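Local coordinates for ER-derived vesicles protein ERV41 (Saccharomyces cerevisiae, PDB 3ZLC), which travels in COPII-coated vesicles and is required for efficient transport of a subset of secretory proteins from the endoplasmic reticulum to the Golgi apparatus, at residues K47-L50 and E51-Q54; F60-P63 and Y64-V68. All blocks are in the same frame, centred on the assembly; numbering follows the deposited sequence. Where two conformers were deposited one is given.

Overall arrangement
These residues belong to the lumenal domain of Erv41, an all but helix-free fold built around two mixed beta sheets. From the N terminus, interaction 1 comes first: residues 47-54 leave the short strand 47-48 of the eight-stranded sheet and turn into strand 53-57 of the six-stranded one, so this local turn passes the chain between sheets. Strand 53-57 forms one outer edge of that second sheet. Interaction 2, residues 60-68, then leads into strand 67-68 at its other outer edge. The two contacts follow in series, neither nesting nor crossing; their centres lie 25 Å apart and their nearest atoms about 13 Å apart.

Interaction 1: residues K47-L50 and E51-Q54; sequences KLVL and EELQ
A type I beta turn from Leu-50 to Leu-53 carries the chain from strand 47-48 into strand 53-57, and the valine just before it meets the leucine that closes it. The turn is defined by its backbone: Glu-51 and Glu-52, at its two central positions, both have alpha-region torsions, and the CA atoms of Leu-50 and Leu-53 lie 6.3 Å apart. It is an open turn, because Leu-50 O and Leu-53 N are 3.7 Å apart and no hydrogen bond spans it.

Side-chain packing therefore carries the contact. The CG1 methyl of Val-49 reaches Leu-53 CD1 at 3.5 Å and Leu-53 CG at 3.7 Å, the two side chains crossing obliquely. A chi1 of 172° turns this methyl away from the Val-49 nitrogen and forward along the chain, which explains why CG1 makes the contact.

Glu-52 borders the same methyl: its CB lies 4.1 Å from Val-49 CG1, and a bend at chi2 (106°) folds the carboxylate back until OE1 is 4.0 Å away from CG1. That bend also leaves OE2 of Glu-52 5.3 Å from NZ of Lys-47, too far for a salt bridge, although a mild electrostatic attraction is plausible.

Both sheets contribute to the surroundings of the apolar pair. Val-49 packs on Val-39 and Leu-53 on Ile-37, both of strand 35-41, while Ile-123 of strand 117-126 touches both. Backbone hydrogen bonds of Val-49 with Ile-37 and of Gln-54 with Phe-120 tie the residues flanking the turn to different sheets.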
loop_
_atom_site.group_PDB
_atom_site.type_symbol
_atom_site.label_atom_id
_atom_site.label_comp_id
_atom_site.label_asym_id
_atom_site.label_seq_id
_atom_site.Cartn_x
_atom_site.Cartn_y
_atom_site.Cartn_z
ATOM N N LYS A 47 3.417 11.997 -11.333
ATOM C CA LYS A 47 2.546 13.011 -10.754
ATOM C C LYS A 47 2.600 12.913 -9.232
ATOM O O LYS A 47 2.298 11.856 -8.653
ATOM C CB LYS A 47 1.104 12.827 -11.237
ATOM C CG LYS A 47 0.090 13.743 -10.557
ATOM C CD LYS A 47 -1.286 13.645 -11.214
ATOM C CE LYS A 47 -1.971 12.306 -10.937
ATOM N NZ LYS A 47 -3.242 12.152 -11.712
ATOM N N LEU A 48 2.989 14.010 -8.591
ATOM C CA LEU A 48 2.997 14.089 -7.129
ATOM C C LEU A 48 1.587 13.972 -6.563
ATOM O O LEU A 48 0.680 14.711 -6.955
ATOM C CB LEU A 48 3.635 15.395 -6.656
ATOM C CG LEU A 48 5.113 15.347 -6.268
ATOM C CD1 LEU A 48 5.629 16.745 -5.943
ATOM C CD2 LEU A 48 5.324 14.430 -5.087
ATOM N N VAL A 49 1.391 13.024 -5.656
ATOM C CA VAL A 49 0.121 12.920 -4.966
ATOM C C VAL A 49 0.226 13.775 -3.714
ATOM O O VAL A 49 0.964 13.458 -2.777
ATOM C CB VAL A 49 -0.213 11.476 -4.577
ATOM C CG1 VAL A 49 -1.440 11.467 -3.685
ATOM C CG2 VAL A 49 -0.448 10.648 -5.813
ATOM N N LEU A 50 -0.487 14.889 -3.713
ATOM C CA LEU A 50 -0.443 15.786 -2.577
ATOM C C LEU A 50 -1.814 15.848 -1.939
ATOM O O LEU A 50 -1.998 15.429 -0.794
ATOM C CB LEU A 50 0.019 17.175 -3.015
ATOM C CG LEU A 50 1.514 17.286 -3.323
ATOM C CD1 LEU A 50 1.850 18.612 -3.978
ATOM C CD2 LEU A 50 2.336 17.105 -2.053
ATOM N N GLU A 51 -2.783 16.332 -2.706
ATOM C CA GLU A 51 -4.100 16.635 -2.166
ATOM C C GLU A 51 -5.001 15.421 -1.948
ATOM O O GLU A 51 -5.973 15.518 -1.203
ATOM C CB GLU A 51 -4.811 17.701 -3.021
ATOM C CG GLU A 51 -5.130 17.280 -4.449
ATOM C CD GLU A 51 -5.918 18.342 -5.201
ATOM O OE1 GLU A 51 -5.347 19.416 -5.494
ATOM O OE2 GLU A 51 -7.108 18.098 -5.504
ATOM N N GLU A 52 -4.690 14.280 -2.570
ATOM C CA GLU A 52 -5.599 13.129 -2.498
ATOM C C GLU A 52 -5.387 12.266 -1.260
ATOM O O GLU A 52 -6.189 11.369 -0.981
ATOM C CB GLU A 52 -5.499 12.246 -3.751
ATOM C CG GLU A 52 -6.205 12.801 -4.981
ATOM C CD GLU A 52 -5.233 13.340 -6.001
ATOM O OE1 GLU A 52 -4.094 13.676 -5.606
ATOM O OE2 GLU A 52 -5.606 13.428 -7.192
ATOM N N LEU A 53 -4.302 12.517 -0.530
ATOM C CA LEU A 53 -4.003 11.712 0.649
ATOM C C LEU A 53 -3.818 12.571 1.882
ATOM O O LEU A 53 -3.416 13.734 1.799
ATOM C CB LEU A 53 -2.748 10.863 0.440
ATOM C CG LEU A 53 -2.733 9.820 -0.670
ATOM C CD1 LEU A 53 -1.309 9.304 -0.896
ATOM C CD2 LEU A 53 -3.681 8.651 -0.362
ATOM N N GLN A 54 -4.137 12.003 3.034
ATOM C CA GLN A 54 -3.809 12.642 4.301
ATOM C C GLN A 54 -2.524 12.016 4.815
ATOM O O GLN A 54 -2.366 10.793 4.762
ATOM C CB GLN A 54 -4.945 12.446 5.307
ATOM C CG GLN A 54 -6.202 13.223 4.936
ATOM C CD GLN A 54 -5.900 14.688 4.674
ATOM O OE1 GLN A 54 -6.090 15.188 3.569
ATOM N NE2 GLN A 54 -5.411 15.376 5.693
#

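Interaction 2: residues F60-P63 and Y64-V68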
loop_
_atom_site.group_PDB
_atom_site.type_symbol
_atom_site.label_atom_id
_atom_site.label_comp_id
_atom_site.label_asym_id
_atom_site.label_seq_id
_atom_site.Cartn_x
_atom_site.Cartn_y
_atom_site.Cartn_z
ATOM N N PHE A 60 4.943 5.154 15.305
ATOM C CA PHE A 60 4.845 3.923 14.519
ATOM C C PHE A 60 4.528 2.720 15.408
ATOM O O PHE A 60 5.078 2.571 16.490
ATOM C CB PHE A 60 6.130 3.667 13.709
ATOM C CG PHE A 60 6.033 2.473 12.775
ATOM C CD1 PHE A 60 5.302 2.558 11.595
ATOM C CD2 PHE A 60 6.685 1.274 13.077
ATOM C CE1 PHE A 60 5.199 1.465 10.728
ATOM C CE2 PHE A 60 6.591 0.162 12.206
ATOM C CZ PHE A 60 5.855 0.270 11.032
ATOM N N PHE A 61 3.603 1.881 14.955
ATOM C CA PHE A 61 3.283 0.659 15.679
ATOM C C PHE A 61 2.714 -0.372 14.727
ATOM O O PHE A 61 2.228 -0.041 13.639
ATOM C CB PHE A 61 2.311 0.922 16.842
ATOM C CG PHE A 61 0.868 1.112 16.417
ATOM C CD1 PHE A 61 0.430 2.332 15.906
ATOM C CD2 PHE A 61 -0.055 0.070 16.547
ATOM C CE1 PHE A 61 -0.905 2.510 15.529
ATOM C CE2 PHE A 61 -1.398 0.241 16.176
ATOM C CZ PHE A 61 -1.818 1.459 15.670
ATOM N N ILE A 62 2.793 -1.633 15.125
ATOM C CA ILE A 62 2.188 -2.677 14.316
ATOM C C ILE A 62 0.961 -3.165 15.063
ATOM O O ILE A 62 1.075 -3.645 16.194
ATOM C CB ILE A 62 3.162 -3.829 14.067
ATOM C CG1 ILE A 62 4.408 -3.295 13.335
ATOM C CG2 ILE A 62 2.475 -4.921 13.240
ATOM C CD1 ILE A 62 5.596 -4.244 13.357
ATOM N N PRO A 63 -0.226 -3.011 14.448
ATOM C CA PRO A 63 -1.462 -3.362 15.157
ATOM C C PRO A 63 -1.607 -4.867 15.365
ATOM O O PRO A 63 -0.907 -5.644 14.723
ATOM C CB PRO A 63 -2.568 -2.872 14.211
ATOM C CG PRO A 63 -1.900 -1.909 13.262
ATOM C CD PRO A 63 -0.501 -2.448 13.111
ATOM N N TYR A 64 -2.488 -5.275 16.275
ATOM C CA TYR A 64 -2.830 -6.693 16.397
ATOM C C TYR A 64 -3.616 -7.164 15.170
ATOM O O TYR A 64 -3.967 -6.352 14.320
ATOM C CB TYR A 64 -3.608 -6.930 17.683
ATOM C CG TYR A 64 -2.744 -6.778 18.903
ATOM C CD1 TYR A 64 -1.644 -7.608 19.095
ATOM C CD2 TYR A 64 -3.009 -5.802 19.856
ATOM C CE1 TYR A 64 -0.837 -7.480 20.210
ATOM C CE2 TYR A 64 -2.199 -5.666 20.986
ATOM C CZ TYR A 64 -1.116 -6.511 21.147
ATOM O OH TYR A 64 -0.292 -6.398 22.243
ATOM N N ASP A 65 -3.871 -8.475 15.078
ATOM C CA ASP A 65 -4.558 -9.072 13.925
ATOM C C ASP A 65 -3.983 -8.637 12.588
ATOM O O ASP A 65 -4.721 -8.392 11.627
ATOM C CB ASP A 65 -6.053 -8.768 13.988
ATOM C CG ASP A 65 -6.620 -9.039 15.342
ATOM O OD1 ASP A 65 -6.135 -9.987 15.989
ATOM O OD2 ASP A 65 -7.518 -8.291 15.777
ATOM N N THR A 66 -2.658 -8.564 12.549
ATOM C CA THR A 66 -1.905 -8.150 11.362
ATOM C C THR A 66 -0.839 -9.195 11.071
ATOM O O THR A 66 -0.075 -9.584 11.970
ATOM C CB THR A 66 -1.248 -6.766 11.597
ATOM O OG1 THR A 66 -2.279 -5.791 11.724
ATOM C CG2 THR A 66 -0.316 -6.345 10.414
ATOM N N LYS A 67 -0.822 -9.687 9.831
ATOM C CA LYS A 67 0.193 -10.628 9.383
ATOM C C LYS A 67 1.503 -9.877 9.336
ATOM O O LYS A 67 1.573 -8.738 8.845
ATOM C CB LYS A 67 -0.101 -11.105 7.952
ATOM C CG LYS A 67 -1.400 -11.843 7.789
ATOM C CD LYS A 67 -1.882 -11.802 6.334
ATOM C CE LYS A 67 -0.977 -12.539 5.376
ATOM N NZ LYS A 67 -1.770 -13.121 4.200
ATOM N N VAL A 68 2.552 -10.518 9.819
ATOM C CA VAL A 68 3.856 -9.875 9.898
ATOM C C VAL A 68 4.767 -10.641 8.953
ATOM O O VAL A 68 5.342 -11.665 9.319
ATOM C CB VAL A 68 4.340 -9.868 11.331
ATOM C CG1 VAL A 68 5.609 -9.083 11.438
ATOM C CG2 VAL A 68 3.277 -9.222 12.188
HETATM O O HOH W 1 -0.231 -8.709 14.562
#
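Around Pro-63 and Thr-66 the backbone bends sharply, their CA atoms lying 6.1 Å apart, with Pro-63 and Tyr-64 in the polyproline II region and Asp-65 in the left-handed helical region (phi 49°, psi 40°). This is a surface bend leading into strand 67-68, an outer strand of the six-stranded sheet.

Thr-66 points back across the bend at the proline. Its CB and OG1 both come to 3.3 Å from Pro-63 O, with the pyrrolidine ring further off, OG1 lying 4.0 Å from Pro-63 CD. With chi1 at -66°, the hydroxyl sits beside the threonine's own nitrogen, a placement that also brings OG1 to 3.1 Å from Tyr-64 O. The other branch makes the apolar part of the contact: Thr-66 CG2 meets Ile-62 CG2 at 4.2 Å, a loose methyl-to-methyl touch. Both of these side chains also rest on Ala-178 of strand 177-179, the neighbour of strand 67-68, while Pro-63 lies on Tyr-27 and Val-157. Arg-92 NH1 adds a hydrogen bond to Ile-62 O and a weak one to Pro-63 O.

The bend is bridged through solvent. One water donates to Pro-63 O at 3.1 Å and to Thr-66 O at 2.7 Å, so both of its hydrogens are spent on joining these two backbone carbonyls.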